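Local atomic coordinates of fiber protein (PDB entry 3F0Y), a protein that forms the trimeric knob at the tip of the adenovirus fiber, the part that probably engages cellular receptors such as CD46. Residues Gly49-Ala54 and Tyr202-Asp207; Ser117-Thr122 and Thr169-Arg174; Glu135-Gly140 and Asp155-Leu160. All blocks are in the same frame, centred on the assembly; numbering follows the deposited sequence. Where two conformers were deposited one is given.

Contact 1 (Gly49-Ala54 and Tyr202-Asp207); sequences GALVTA and YYIRED
Val52 and Tyr203 face each other as a hydrogen-bonded antiparallel pair, and their side chains run side by side in the same direction. Tyr203 CG sits between its backbone N and carbonyl carbon (chi1 61°), which turns one face of the ring onto Val52: Val52 CB lies 3.8 Å from the Tyr203 ring centroid in a CH-pi contact, and Val52 CG1 reaches 3.4 Å from Tyr203 OH. The backbone bond from Val52 N to Tyr203 O measures 2.8 Å, whereas the return bond from Tyr203 N to Val52 O is longer, at 3.3 Å. At the neighbouring non-hydrogen-bonded pair, the methyl CG2 of Thr53 packs 4.0 Å from Tyr202 CE1 in the conformer described.

Beyond the strand end Arg205 takes over. Arg205 N donates an almost straight bond to Ala50 O (3.1 Å), and its chain, extended from CG to NE, runs at about a right angle to the side chain of Val52, packing on CG2, and reaches back to Gly49. There Arg205 NE bonds to Gly49 O at 2.8 Å, with the oxygen 26° out of the guanidinium plane, while NH2 adds a weak second bond to the same oxygen. A water links Ala50 O and Arg205 O.

Farther out, Tyr203 OH is hydrogen-bonded to Phe118 O, and Tyr202 OH is hydrogen-bonded to the Tyr202 hydroxyls of the two other subunits, which places this strand pairing beside the trimer interface. The backbone N-H and the guanidinium of one arginine, with a bridging water, bond to the carbonyls of Gly49 and Ala50, so polar bonding between the segments continues past the last strand pair.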
# COMPACT_ATOMS: atom_id res chain seq x y z
N GLY A 49 -0.80 -14.11 2.42
CA GLY A 49 -0.32 -14.62 3.70
C GLY A 49 -1.39 -14.50 4.77
O GLY A 49 -2.54 -14.88 4.55
N ALA A 50 -1.02 -13.94 5.91
CA ALA A 50 -1.96 -13.72 7.01
C ALA A 50 -2.91 -12.54 6.76
O ALA A 50 -3.85 -12.33 7.53
CB ALA A 50 -1.20 -13.49 8.31
N LEU A 51 -2.67 -11.79 5.69
CA LEU A 51 -3.44 -10.59 5.38
C LEU A 51 -4.32 -10.77 4.16
O LEU A 51 -4.13 -11.68 3.36
CB LEU A 51 -2.49 -9.41 5.12
CG LEU A 51 -1.44 -9.11 6.18
CD1 LEU A 51 -0.60 -7.93 5.74
CD2 LEU A 51 -2.09 -8.84 7.52
N VAL A 52 -5.30 -9.87 4.04
CA VAL A 52 -6.04 -9.69 2.80
C VAL A 52 -5.61 -8.35 2.23
O VAL A 52 -5.56 -7.35 2.94
CB VAL A 52 -7.57 -9.68 3.05
CG1 VAL A 52 -8.30 -8.96 1.91
CG2 VAL A 52 -8.09 -11.10 3.21
N THR A 53 -5.27 -8.34 0.94
CA THR A 53 -5.07 -7.10 0.20
C THR A 53 -6.42 -6.68 -0.37
O THR A 53 -6.96 -7.35 -1.25
CB THR A 53 -4.06 -7.30 -0.95
OG1 THR A 53 -2.83 -7.81 -0.44
CG2 THR A 53 -3.81 -5.98 -1.67
N ALA A 54 -6.97 -5.59 0.15
CA ALA A 54 -8.27 -5.08 -0.30
C ALA A 54 -8.06 -3.89 -1.22
O ALA A 54 -7.36 -2.95 -0.87
CB ALA A 54 -9.12 -4.69 0.90
N TYR A 202 -5.10 -3.09 3.90
CA TYR A 202 -4.77 -4.43 4.36
C TYR A 202 -5.41 -4.71 5.71
O TYR A 202 -5.58 -3.81 6.53
CB TYR A 202 -3.25 -4.59 4.45
CG TYR A 202 -2.52 -4.02 3.25
CD1 TYR A 202 -2.06 -4.84 2.23
CD2 TYR A 202 -2.32 -2.65 3.13
CE1 TYR A 202 -1.41 -4.32 1.13
CE2 TYR A 202 -1.67 -2.11 2.04
CZ TYR A 202 -1.22 -2.95 1.04
OH TYR A 202 -0.58 -2.41 -0.05
N TYR A 203 -5.79 -5.97 5.92
CA TYR A 203 -6.32 -6.38 7.20
C TYR A 203 -6.01 -7.84 7.47
O TYR A 203 -5.83 -8.63 6.54
CB TYR A 203 -7.82 -6.09 7.31
CG TYR A 203 -8.72 -6.78 6.31
CD1 TYR A 203 -9.09 -8.11 6.47
CD2 TYR A 203 -9.25 -6.08 5.23
CE1 TYR A 203 -9.94 -8.73 5.56
CE2 TYR A 203 -10.10 -6.69 4.31
CZ TYR A 203 -10.44 -8.02 4.49
OH TYR A 203 -11.29 -8.64 3.59
N ILE A 204 -5.92 -8.18 8.76
CA ILE A 204 -5.64 -9.53 9.19
C ILE A 204 -6.88 -10.37 8.94
O ILE A 204 -7.97 -10.03 9.39
CB ILE A 204 -5.26 -9.58 10.68
CG1 ILE A 204 -3.96 -8.81 10.93
CG2 ILE A 204 -5.11 -11.03 11.15
CD1 ILE A 204 -3.66 -8.56 12.39
N ARG A 205 -6.71 -11.46 8.21
CA ARG A 205 -7.87 -12.23 7.77
C ARG A 205 -8.29 -13.30 8.78
O ARG A 205 -7.49 -13.81 9.56
CB ARG A 205 -7.67 -12.82 6.37
CG ARG A 205 -6.52 -13.78 6.19
CD ARG A 205 -6.30 -14.02 4.70
NE ARG A 205 -5.29 -15.02 4.39
CZ ARG A 205 -5.43 -16.33 4.58
NH1 ARG A 205 -6.54 -16.83 5.10
NH2 ARG A 205 -4.44 -17.16 4.26
N GLU A 206 -9.59 -13.59 8.75
CA GLU A 206 -10.19 -14.64 9.56
C GLU A 206 -9.66 -15.98 9.09
O GLU A 206 -9.21 -16.11 7.95
CB GLU A 206 -11.72 -14.57 9.40
CG GLU A 206 -12.55 -15.58 10.19
CD GLU A 206 -12.81 -15.16 11.63
OE1 GLU A 206 -12.06 -14.33 12.18
OE2 GLU A 206 -13.79 -15.68 12.21
N ASP A 207 -9.69 -16.98 9.97
CA ASP A 207 -9.33 -18.35 9.60
C ASP A 207 -10.58 -19.12 9.18
O ASP A 207 -11.67 -18.85 9.67
CB ASP A 207 -8.65 -19.05 10.76
CG ASP A 207 -7.34 -18.39 11.13
OD1 ASP A 207 -7.19 -17.97 12.29
OD2 ASP A 207 -6.45 -18.29 10.25
O HOH W 1 -4.71 -14.12 9.63

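Contact 2 (Ser117-Thr122 and Thr169-Arg174); sequences SFMPST and TSYCIR
A Met-aromatic contact between Met119 and Tyr171 joins the loop 117-122 to the start of strand 171-180. Met119 CB stands over one face of the Tyr171 ring, 3.7 Å from the centroid and only 15° off the normal, as a CH-pi contact. Met119 CG follows across the same ring, coming 3.5 Å from Tyr171 CD1. A bend at chi2 (-65°) then turns the methionine chain: Met119 SD lies obliquely 4.5 Å from the Tyr171 centroid and rests against Tyr171 CB. The two side chains cross at about a right angle.

Thr122 approaches the far part of the ring with its methyl, Thr122 CG2 being 3.7 Å from Tyr171 CE2, and Pro120 O is 3.5 Å from Tyr171 CD2. No hydrogen bond joins the two segments, and apolar and aromatic packing carries the contact. The strand enters its sheet through a classic beta bulge, in which Ser170 and Tyr171 both face Phe82 of the neighbouring strand 73-82. From there Tyr171 points toward the loop, while Cys172, next along the strand, turns away from it.

The phenol oxygen of Tyr171 is held by Glu206, whose carboxylate also accepts a bond from Thr122 N; one acidic side chain near the C terminus thus ties the ring and the loop together. Pro120 O has its own partner in Asn161 ND2. The proline ring lies against the strand, with Pro120 CG 3.7 Å from Cys172 O and 4.2 Å from Ile173 CG1. Leu160 and Tyr203 pack against both Pro120 and Ile173, bringing side chains of both four-stranded sheets to this apolar patch.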
# COMPACT_ATOMS: atom_id res chain seq x y z
N SER A 117 -12.17 -17.11 4.96
CA SER A 117 -10.80 -16.64 5.13
C SER A 117 -10.46 -15.38 4.33
O SER A 117 -9.32 -14.93 4.35
CB SER A 117 -9.80 -17.76 4.82
OG SER A 117 -10.10 -18.37 3.58
N PHE A 118 -11.44 -14.83 3.61
CA PHE A 118 -11.31 -13.48 3.04
C PHE A 118 -11.80 -12.42 4.03
O PHE A 118 -11.57 -11.23 3.81
CB PHE A 118 -12.12 -13.36 1.75
CG PHE A 118 -11.50 -14.07 0.58
CD1 PHE A 118 -11.89 -15.37 0.26
CD2 PHE A 118 -10.55 -13.44 -0.21
CE1 PHE A 118 -11.32 -16.03 -0.83
CE2 PHE A 118 -9.99 -14.09 -1.29
CZ PHE A 118 -10.37 -15.38 -1.61
N MET A 119 -12.46 -12.84 5.10
CA MET A 119 -13.12 -11.92 6.02
C MET A 119 -12.14 -11.26 6.98
O MET A 119 -11.09 -11.82 7.29
CB MET A 119 -14.17 -12.67 6.84
CG MET A 119 -15.30 -13.27 6.02
SD MET A 119 -16.28 -12.00 5.20
CE MET A 119 -15.51 -11.95 3.59
N PRO A 120 -12.50 -10.06 7.48
CA PRO A 120 -11.71 -9.43 8.53
C PRO A 120 -11.80 -10.22 9.83
O PRO A 120 -12.90 -10.55 10.28
CB PRO A 120 -12.35 -8.05 8.68
CG PRO A 120 -13.73 -8.21 8.19
CD PRO A 120 -13.66 -9.23 7.10
N SER A 121 -10.64 -10.53 10.41
CA SER A 121 -10.57 -11.31 11.64
C SER A 121 -11.37 -10.67 12.77
O SER A 121 -11.21 -9.49 13.06
CB SER A 121 -9.11 -11.47 12.08
OG SER A 121 -9.03 -11.95 13.41
N THR A 122 -12.23 -11.46 13.40
CA THR A 122 -12.96 -11.01 14.59
C THR A 122 -12.03 -10.96 15.80
O THR A 122 -12.35 -10.32 16.80
CB THR A 122 -14.17 -11.91 14.90
OG1 THR A 122 -13.75 -13.27 15.02
CG2 THR A 122 -15.22 -11.79 13.80
N THR A 169 -25.24 -11.30 10.63
CA THR A 169 -24.10 -10.52 10.15
C THR A 169 -22.86 -10.82 10.99
O THR A 169 -22.68 -10.26 12.07
CB THR A 169 -24.40 -9.01 10.18
OG1 THR A 169 -25.53 -8.72 9.34
CG2 THR A 169 -23.20 -8.22 9.68
N SER A 170 -22.01 -11.71 10.48
CA SER A 170 -20.83 -12.17 11.21
C SER A 170 -19.58 -11.33 10.90
O SER A 170 -18.66 -11.30 11.72
CB SER A 170 -20.54 -13.64 10.88
OG SER A 170 -21.65 -14.45 11.23
N TYR A 171 -19.55 -10.70 9.73
CA TYR A 171 -18.42 -9.85 9.34
C TYR A 171 -18.90 -8.59 8.64
O TYR A 171 -19.91 -8.62 7.92
CB TYR A 171 -17.46 -10.62 8.43
CG TYR A 171 -17.04 -11.95 8.99
CD1 TYR A 171 -17.70 -13.12 8.61
CD2 TYR A 171 -16.01 -12.04 9.92
CE1 TYR A 171 -17.32 -14.35 9.14
CE2 TYR A 171 -15.64 -13.27 10.45
CZ TYR A 171 -16.30 -14.42 10.06
OH TYR A 171 -15.92 -15.63 10.59
N CYS A 172 -18.17 -7.49 8.84
CA CYS A 172 -18.53 -6.21 8.24
C CYS A 172 -17.31 -5.48 7.68
O CYS A 172 -16.23 -5.48 8.29
CB CYS A 172 -19.20 -5.29 9.26
SG CYS A 172 -20.49 -6.07 10.23
N ILE A 173 -17.49 -4.87 6.51
CA ILE A 173 -16.53 -3.92 5.96
C ILE A 173 -17.33 -2.69 5.56
O ILE A 173 -18.18 -2.76 4.67
CB ILE A 173 -15.79 -4.48 4.73
CG1 ILE A 173 -15.07 -5.79 5.08
CG2 ILE A 173 -14.80 -3.46 4.20
CD1 ILE A 173 -14.41 -6.45 3.88
N ARG A 174 -17.07 -1.57 6.23
CA ARG A 174 -17.73 -0.31 5.92
C ARG A 174 -16.69 0.67 5.41
O ARG A 174 -15.78 1.05 6.15
CB ARG A 174 -18.41 0.26 7.17
CG ARG A 174 -19.55 -0.58 7.70
CD ARG A 174 -20.27 0.17 8.81
NE ARG A 174 -21.47 -0.52 9.30
CZ ARG A 174 -21.51 -1.36 10.34
NH1 ARG A 174 -20.41 -1.66 11.02
NH2 ARG A 174 -22.67 -1.90 10.69

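Contact 3 (Glu135-Gly140 and Asp155-Leu160); sequences ENYIYG and DISVML
The side chain of Met159 leaves the strand with CG opposite the main-chain nitrogen (chi1 -169°) and stays extended through chi2 (177°), which lays its CG and sulfur along the ring of Tyr137. The two side chains lie side by side and point the same way. Met159 CG passes over one ring face, 4.2 Å from the Tyr137 centroid, while Met159 SD takes an oblique Met-aromatic position and comes 3.5 Å from Tyr137 OH. Farther along this side of the sheet, Ser157 OG meets Tyr139 CE2 at 3.6 Å, and Tyr139 OH is hydrogen-bonded to Thr145 OG1 of the second subunit.

These residues belong to the beta hairpin of strands 137-145 and 151-160, antiparallel neighbours in one of the knob's two four-stranded sheets. Nearly straight hydrogen bonds run from Ile138 N to Val158 O and from Val158 N to Ile138 O, both 2.7 Å. Gly140 and Ile156 form the next hydrogen-bonded pair, although Ile156 N meets Gly140 O from well above the carbonyl plane (43°).

On the opposite face, Ile138 CB packs 4.0 Å from Val158 CB, and Ile138 CD1 reaches 3.8 Å to Leu160 CD1; Phe201 and Tyr203 of strand 199-204 pack against this side. Just ahead of strand 137-145, in a 3-10 turn, Asn136 continues the pairing: Leu160 N donates to Asn136 O, and Asn136 ND2 donates to Leu160 O at 2.7 Å, with a further bond to Pro126 O.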
# COMPACT_ATOMS: atom_id res chain seq x y z
N GLU A 135 -9.07 -0.22 17.11
CA GLU A 135 -8.38 -1.18 16.26
C GLU A 135 -9.19 -1.56 15.01
O GLU A 135 -8.64 -2.10 14.05
CB GLU A 135 -8.04 -2.44 17.06
CG GLU A 135 -7.08 -2.18 18.21
CD GLU A 135 -6.89 -3.38 19.11
OE1 GLU A 135 -6.62 -4.48 18.58
OE2 GLU A 135 -7.00 -3.23 20.34
N ASN A 136 -10.49 -1.25 15.02
CA ASN A 136 -11.38 -1.54 13.90
C ASN A 136 -11.25 -0.57 12.72
O ASN A 136 -11.85 -0.81 11.67
CB ASN A 136 -12.83 -1.56 14.39
CG ASN A 136 -13.10 -2.67 15.37
OD1 ASN A 136 -13.05 -2.47 16.58
ND2 ASN A 136 -13.39 -3.86 14.86
N TYR A 137 -10.47 0.50 12.89
CA TYR A 137 -10.41 1.57 11.90
C TYR A 137 -9.15 1.56 11.05
O TYR A 137 -8.03 1.40 11.55
CB TYR A 137 -10.55 2.93 12.59
CG TYR A 137 -11.89 3.14 13.25
CD1 TYR A 137 -12.06 2.91 14.61
CD2 TYR A 137 -12.99 3.58 12.51
CE1 TYR A 137 -13.30 3.11 15.22
CE2 TYR A 137 -14.23 3.78 13.12
CZ TYR A 137 -14.37 3.55 14.47
OH TYR A 137 -15.59 3.74 15.08
N ILE A 138 -9.35 1.75 9.75
CA ILE A 138 -8.27 1.91 8.78
C ILE A 138 -8.54 3.20 8.02
O ILE A 138 -9.69 3.50 7.68
CB ILE A 138 -8.21 0.72 7.81
CG1 ILE A 138 -7.67 -0.52 8.51
CG2 ILE A 138 -7.36 1.05 6.59
CD1 ILE A 138 -7.89 -1.80 7.74
N TYR A 139 -7.49 3.98 7.75
CA TYR A 139 -7.64 5.26 7.08
C TYR A 139 -6.72 5.39 5.88
O TYR A 139 -5.67 4.75 5.81
CB TYR A 139 -7.34 6.41 8.04
CG TYR A 139 -8.13 6.35 9.33
CD1 TYR A 139 -7.59 5.78 10.47
CD2 TYR A 139 -9.41 6.88 9.41
CE1 TYR A 139 -8.30 5.73 11.66
CE2 TYR A 139 -10.14 6.84 10.59
CZ TYR A 139 -9.57 6.26 11.71
OH TYR A 139 -10.28 6.22 12.89
N GLY A 140 -7.13 6.22 4.93
CA GLY A 140 -6.32 6.48 3.76
C GLY A 140 -6.92 7.56 2.89
O GLY A 140 -7.83 8.29 3.32
N ASP A 155 -10.90 11.61 1.30
CA ASP A 155 -10.58 10.83 2.50
C ASP A 155 -11.34 9.52 2.50
O ASP A 155 -12.52 9.47 2.14
CB ASP A 155 -10.94 11.61 3.77
CG ASP A 155 -10.15 12.89 3.92
OD1 ASP A 155 -8.96 12.91 3.54
OD2 ASP A 155 -10.73 13.88 4.41
N ILE A 156 -10.67 8.45 2.92
CA ILE A 156 -11.32 7.15 3.06
C ILE A 156 -11.16 6.64 4.49
O ILE A 156 -10.05 6.64 5.03
CB ILE A 156 -10.76 6.11 2.09
CG1 ILE A 156 -10.96 6.58 0.65
CG2 ILE A 156 -11.46 4.76 2.29
CD1 ILE A 156 -10.51 5.57 -0.39
N SER A 157 -12.27 6.22 5.07
CA SER A 157 -12.28 5.58 6.37
C SER A 157 -12.88 4.20 6.19
O SER A 157 -13.96 4.05 5.61
CB SER A 157 -13.12 6.39 7.36
OG SER A 157 -13.06 5.84 8.66
N VAL A 158 -12.17 3.18 6.65
CA VAL A 158 -12.68 1.82 6.67
C VAL A 158 -12.85 1.38 8.12
O VAL A 158 -11.96 1.59 8.94
CB VAL A 158 -11.72 0.84 5.95
CG1 VAL A 158 -12.25 -0.59 6.02
CG2 VAL A 158 -11.52 1.27 4.51
N MET A 159 -14.02 0.82 8.43
CA MET A 159 -14.23 0.19 9.73
C MET A 159 -14.54 -1.28 9.50
O MET A 159 -15.45 -1.62 8.75
CB MET A 159 -15.38 0.86 10.49
CG MET A 159 -15.45 0.41 11.95
SD MET A 159 -16.72 1.24 12.92
CE MET A 159 -18.20 0.52 12.22
N LEU A 160 -13.75 -2.14 10.13
CA LEU A 160 -13.94 -3.58 10.04
C LEU A 160 -14.72 -4.06 11.25
O LEU A 160 -14.38 -3.72 12.38
CB LEU A 160 -12.58 -4.28 9.97
CG LEU A 160 -11.68 -3.82 8.83
CD1 LEU A 160 -10.34 -4.53 8.89
CD2 LEU A 160 -12.34 -4.04 7.48
O HOH W 2 -7.63 10.95 4.87

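In the fold
From the N terminus, the chain first meets contact 1 at 49-54, whose partner 202-207 lies near the C terminus, so this pairing closes a loop of 147 residues. Within that loop lies contact 2, which joins the excursion at 117-122 to the start of strand 171-180, and within contact 2 in turn lies contact 3, the short hairpin closure of 135-140 on 155-160. None of the three cross. Contact 1 belongs to one four-stranded sheet and contact 3 to the other; contact 2 fastens the loop between strands 106-107 and 137-145 to the sheet of contact 3. Tyr202 O packs on Ile138 CD1 between the sheets, while Arg174 O and Met159 N, probably hydrogen-bonded, join contacts 2 and 3.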